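Local coordinates for 4-alpha-glucanotransferase (Streptococcus agalactiae, PDB 6M6T), which is an amylomaltase of the 4-alpha-glucanotransferase family, which belongs to the TIM-barrel clan, at residues Ile72-Leu77 with Asp86-Ile91. Residues are numbered along the deposited sequence; the frame is centred on the assembly and turned at random.
Sequences IDFDLL and DDYQNI
The hydroxyl of Tyr88 has two partners on helix 74-78: Tyr88 OH donates to Asp75 OD1 at 2.7 Å and is also hydrogen-bonded to Thr78 OG1. Asp75 OD1 lies at the edge of the phenol ring, near its plane, and is met on its anti side, 28° out of the carboxylate plane. Behind this polar end the ring lies against Phe74. Phe74 CB sits over the centre of one face, a CH-pi contact 3.5 Å from the Tyr88 ring centroid. The Phe74 ring turns its edge to the same tyrosine ring, a T-shaped pair with centroids 5.3 Å apart and planes at 63°. With CG between its backbone N and carbonyl carbon (chi1 55°), the Tyr88 ring extends from the loop to Phe74 and Asp75. Asp73 is the N-cap of helix 74-78: its OD2 accepts from Leu76 N at 2.8 Å, while OD1 bonds Thr24 OG1. Tyr88 thus joins the irregular loop 86-91 to this helix through its hydroxyl and one ring face. Phe74 also packs on Arg109 and Val112 of helix 105-122, and Leu77 touches both that helix, at Ala116, and helix 182-208, at Phe194 and Gln198.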
ATOM      1  N   ILE A  72       9.230  11.412  -3.591  1.00 50.94           N
ATOM      2  CA  ILE A  72       9.443  12.585  -4.435  1.00 55.50           C
ATOM      3  C   ILE A  72      10.794  12.479  -5.136  1.00 57.43           C
ATOM      4  O   ILE A  72      11.800  12.045  -4.546  1.00 54.53           O
ATOM      5  CB  ILE A  72       9.328  13.870  -3.602  1.00 52.58           C
ATOM      6  CG1 ILE A  72       7.864  14.304  -3.567  1.00 46.52           C
ATOM      7  CG2 ILE A  72      10.204  14.976  -4.172  1.00 43.96           C
ATOM      8  CD1 ILE A  72       7.628  15.464  -2.673  1.00 45.77           C
ATOM      9  N   ASP A  73      10.819  12.835  -6.418  1.00 47.43           N
ATOM     10  CA  ASP A  73      12.016  12.661  -7.225  1.00 57.49           C
ATOM     11  C   ASP A  73      12.812  13.952  -7.252  1.00 56.35           C
ATOM     12  O   ASP A  73      12.279  15.011  -7.605  1.00 53.69           O
ATOM     13  CB  ASP A  73      11.682  12.233  -8.655  1.00 63.37           C
ATOM     14  CG  ASP A  73      12.930  11.943  -9.475  1.00 60.13           C
ATOM     15  OD1 ASP A  73      13.762  11.106  -9.039  1.00 60.06           O
ATOM     16  OD2 ASP A  73      13.070  12.562 -10.550  1.00 65.37           O
ATOM     17  N   PHE A  74      14.091  13.851  -6.896  1.00 51.06           N
ATOM     18  CA  PHE A  74      14.946  15.022  -6.956  1.00 60.09           C
ATOM     19  C   PHE A  74      15.190  15.478  -8.394  1.00 64.18           C
ATOM     20  O   PHE A  74      15.320  16.682  -8.638  1.00 59.07           O
ATOM     21  CB  PHE A  74      16.264  14.728  -6.245  1.00 67.44           C
ATOM     22  CG  PHE A  74      16.126  14.603  -4.760  1.00 64.72           C
ATOM     23  CD1 PHE A  74      14.995  15.087  -4.115  1.00 61.19           C
ATOM     24  CD2 PHE A  74      17.120  14.007  -4.008  1.00 66.27           C
ATOM     25  CE1 PHE A  74      14.861  14.981  -2.750  1.00 54.47           C
ATOM     26  CE2 PHE A  74      16.988  13.893  -2.636  1.00 69.84           C
ATOM     27  CZ  PHE A  74      15.856  14.385  -2.006  1.00 60.86           C
ATOM     28  N   ASP A  75      15.243  14.548  -9.355  1.00 62.48           N
ATOM     29  CA  ASP A  75      15.537  14.930 -10.737  1.00 58.53           C
ATOM     30  C   ASP A  75      14.394  15.735 -11.338  1.00 55.80           C
ATOM     31  O   ASP A  75      14.614  16.779 -11.965  1.00 61.52           O
ATOM     32  CB  ASP A  75      15.826  13.687 -11.583  1.00 63.57           C
ATOM     33  CG  ASP A  75      17.163  13.031 -11.241  1.00 70.25           C
ATOM     34  OD1 ASP A  75      18.151  13.769 -10.998  1.00 67.26           O
ATOM     35  OD2 ASP A  75      17.220  11.777 -11.215  1.00 66.73           O
ATOM     36  N   LEU A  76      13.162  15.251 -11.178  1.00 56.64           N
ATOM     37  CA  LEU A  76      12.006  16.012 -11.633  1.00 56.20           C
ATOM     38  C   LEU A  76      11.979  17.398 -11.008  1.00 57.21           C
ATOM     39  O   LEU A  76      11.527  18.366 -11.640  1.00 46.95           O
ATOM     40  CB  LEU A  76      10.730  15.246 -11.300  1.00 52.54           C
ATOM     41  CG  LEU A  76      10.231  14.280 -12.375  1.00 54.16           C
ATOM     42  CD1 LEU A  76       8.934  13.628 -11.913  1.00 56.86           C
ATOM     43  CD2 LEU A  76      10.035  15.004 -13.698  1.00 38.65           C
ATOM     44  N   LEU A  77      12.480  17.504  -9.771  1.00 61.18           N
ATOM     45  CA  LEU A  77      12.525  18.762  -9.034  1.00 63.96           C
ATOM     46  C   LEU A  77      13.622  19.684  -9.546  1.00 65.64           C
ATOM     47  O   LEU A  77      13.460  20.912  -9.523  1.00 66.75           O
ATOM     48  CB  LEU A  77      12.745  18.490  -7.544  1.00 56.63           C
ATOM     49  CG  LEU A  77      11.549  18.266  -6.639  1.00 49.80           C
ATOM     50  CD1 LEU A  77      11.984  18.550  -5.217  1.00 47.39           C
ATOM     51  CD2 LEU A  77      10.379  19.142  -7.065  1.00 48.68           C
ATOM     52  N   ASP A  86      23.997  19.642  -7.936  1.00 83.03           N
ATOM     53  CA  ASP A  86      25.095  19.676  -6.956  1.00 82.16           C
ATOM     54  C   ASP A  86      24.564  19.704  -5.480  1.00 88.15           C
ATOM     55  O   ASP A  86      25.305  19.900  -4.496  1.00 84.92           O
ATOM     56  CB  ASP A  86      26.021  20.869  -7.237  1.00 90.58           C
ATOM     57  CG  ASP A  86      27.310  20.466  -7.995  1.00 98.60           C
ATOM     58  OD1 ASP A  86      27.729  19.289  -7.913  1.00 98.75           O
ATOM     59  OD2 ASP A  86      27.926  21.331  -8.663  1.00 92.89           O
ATOM     60  N   ASP A  87      23.248  19.492  -5.372  1.00 92.53           N
ATOM     61  CA  ASP A  87      22.540  19.359  -4.108  1.00 83.02           C
ATOM     62  C   ASP A  87      22.296  17.908  -3.710  1.00 81.66           C
ATOM     63  O   ASP A  87      22.137  17.624  -2.516  1.00 81.97           O
ATOM     64  CB  ASP A  87      21.196  20.092  -4.196  1.00 74.72           C
ATOM     65  CG  ASP A  87      21.358  21.601  -4.380  1.00 83.25           C
ATOM     66  OD1 ASP A  87      22.488  22.114  -4.184  1.00 85.80           O
ATOM     67  OD2 ASP A  87      20.361  22.274  -4.730  1.00 79.80           O
ATOM     68  N   TYR A  88      22.253  16.984  -4.668  1.00 79.11           N
ATOM     69  CA  TYR A  88      22.090  15.578  -4.321  1.00 80.30           C
ATOM     70  C   TYR A  88      22.985  14.633  -5.106  1.00 82.54           C
ATOM     71  O   TYR A  88      22.944  13.428  -4.833  1.00 80.29           O
ATOM     72  CB  TYR A  88      20.635  15.136  -4.497  1.00 79.45           C
ATOM     73  CG  TYR A  88      20.057  15.400  -5.867  1.00 79.45           C
ATOM     74  CD1 TYR A  88      19.750  16.694  -6.275  1.00 77.06           C
ATOM     75  CD2 TYR A  88      19.799  14.354  -6.747  1.00 70.39           C
ATOM     76  CE1 TYR A  88      19.217  16.936  -7.514  1.00 72.05           C
ATOM     77  CE2 TYR A  88      19.265  14.587  -7.984  1.00 66.51           C
ATOM     78  CZ  TYR A  88      18.979  15.877  -8.364  1.00 70.66           C
ATOM     79  OH  TYR A  88      18.445  16.103  -9.608  1.00 79.33           O
ATOM     80  N   GLN A  89      23.790  15.119  -6.053  1.00 82.74           N
ATOM     81  CA  GLN A  89      24.815  14.281  -6.656  1.00 83.09           C
ATOM     82  C   GLN A  89      25.771  13.804  -5.579  1.00 84.61           C
ATOM     83  O   GLN A  89      26.352  14.617  -4.853  1.00 88.21           O
ATOM     84  CB  GLN A  89      25.600  15.042  -7.716  1.00 86.13           C
ATOM     85  CG  GLN A  89      26.154  14.181  -8.834  1.00 89.98           C
ATOM     86  CD  GLN A  89      25.194  14.086  -9.996  1.00100.84           C
ATOM     87  OE1 GLN A  89      24.729  15.115 -10.497  1.00 99.80           O
ATOM     88  NE2 GLN A  89      24.917  12.861 -10.461  1.00101.82           N
ATOM     89  N   ASN A  90      25.915  12.482  -5.475  1.00 84.41           N
ATOM     90  CA  ASN A  90      26.822  11.856  -4.510  1.00 90.44           C
ATOM     91  C   ASN A  90      26.474  12.266  -3.072  1.00 81.37           C
ATOM     92  O   ASN A  90      27.282  12.844  -2.344  1.00 86.19           O
ATOM     93  CB  ASN A  90      28.290  12.176  -4.850  1.00 94.38           C
ATOM     94  CG  ASN A  90      28.922  11.141  -5.784  1.00 89.57           C
ATOM     95  OD1 ASN A  90      28.244  10.541  -6.627  1.00 90.95           O
ATOM     96  ND2 ASN A  90      30.233  10.943  -5.644  1.00 85.53           N
ATOM     97  N   ILE A  91      25.236  11.969  -2.682  1.00 76.83           N
ATOM     98  CA  ILE A  91      24.750  12.147  -1.316  1.00 79.17           C
ATOM     99  C   ILE A  91      24.257  10.776  -0.846  1.00 78.79           C
ATOM    100  O   ILE A  91      23.249  10.670  -0.133  1.00 75.89           O
ATOM    101  CB  ILE A  91      23.678  13.260  -1.227  1.00 81.01           C
ATOM    102  CG1 ILE A  91      24.224  14.581  -1.795  1.00 82.18           C
ATOM    103  CG2 ILE A  91      23.271  13.534   0.215  1.00 75.15           C
ATOM    104  CD1 ILE A  91      24.789  15.569  -0.742  1.00 77.55           C
TER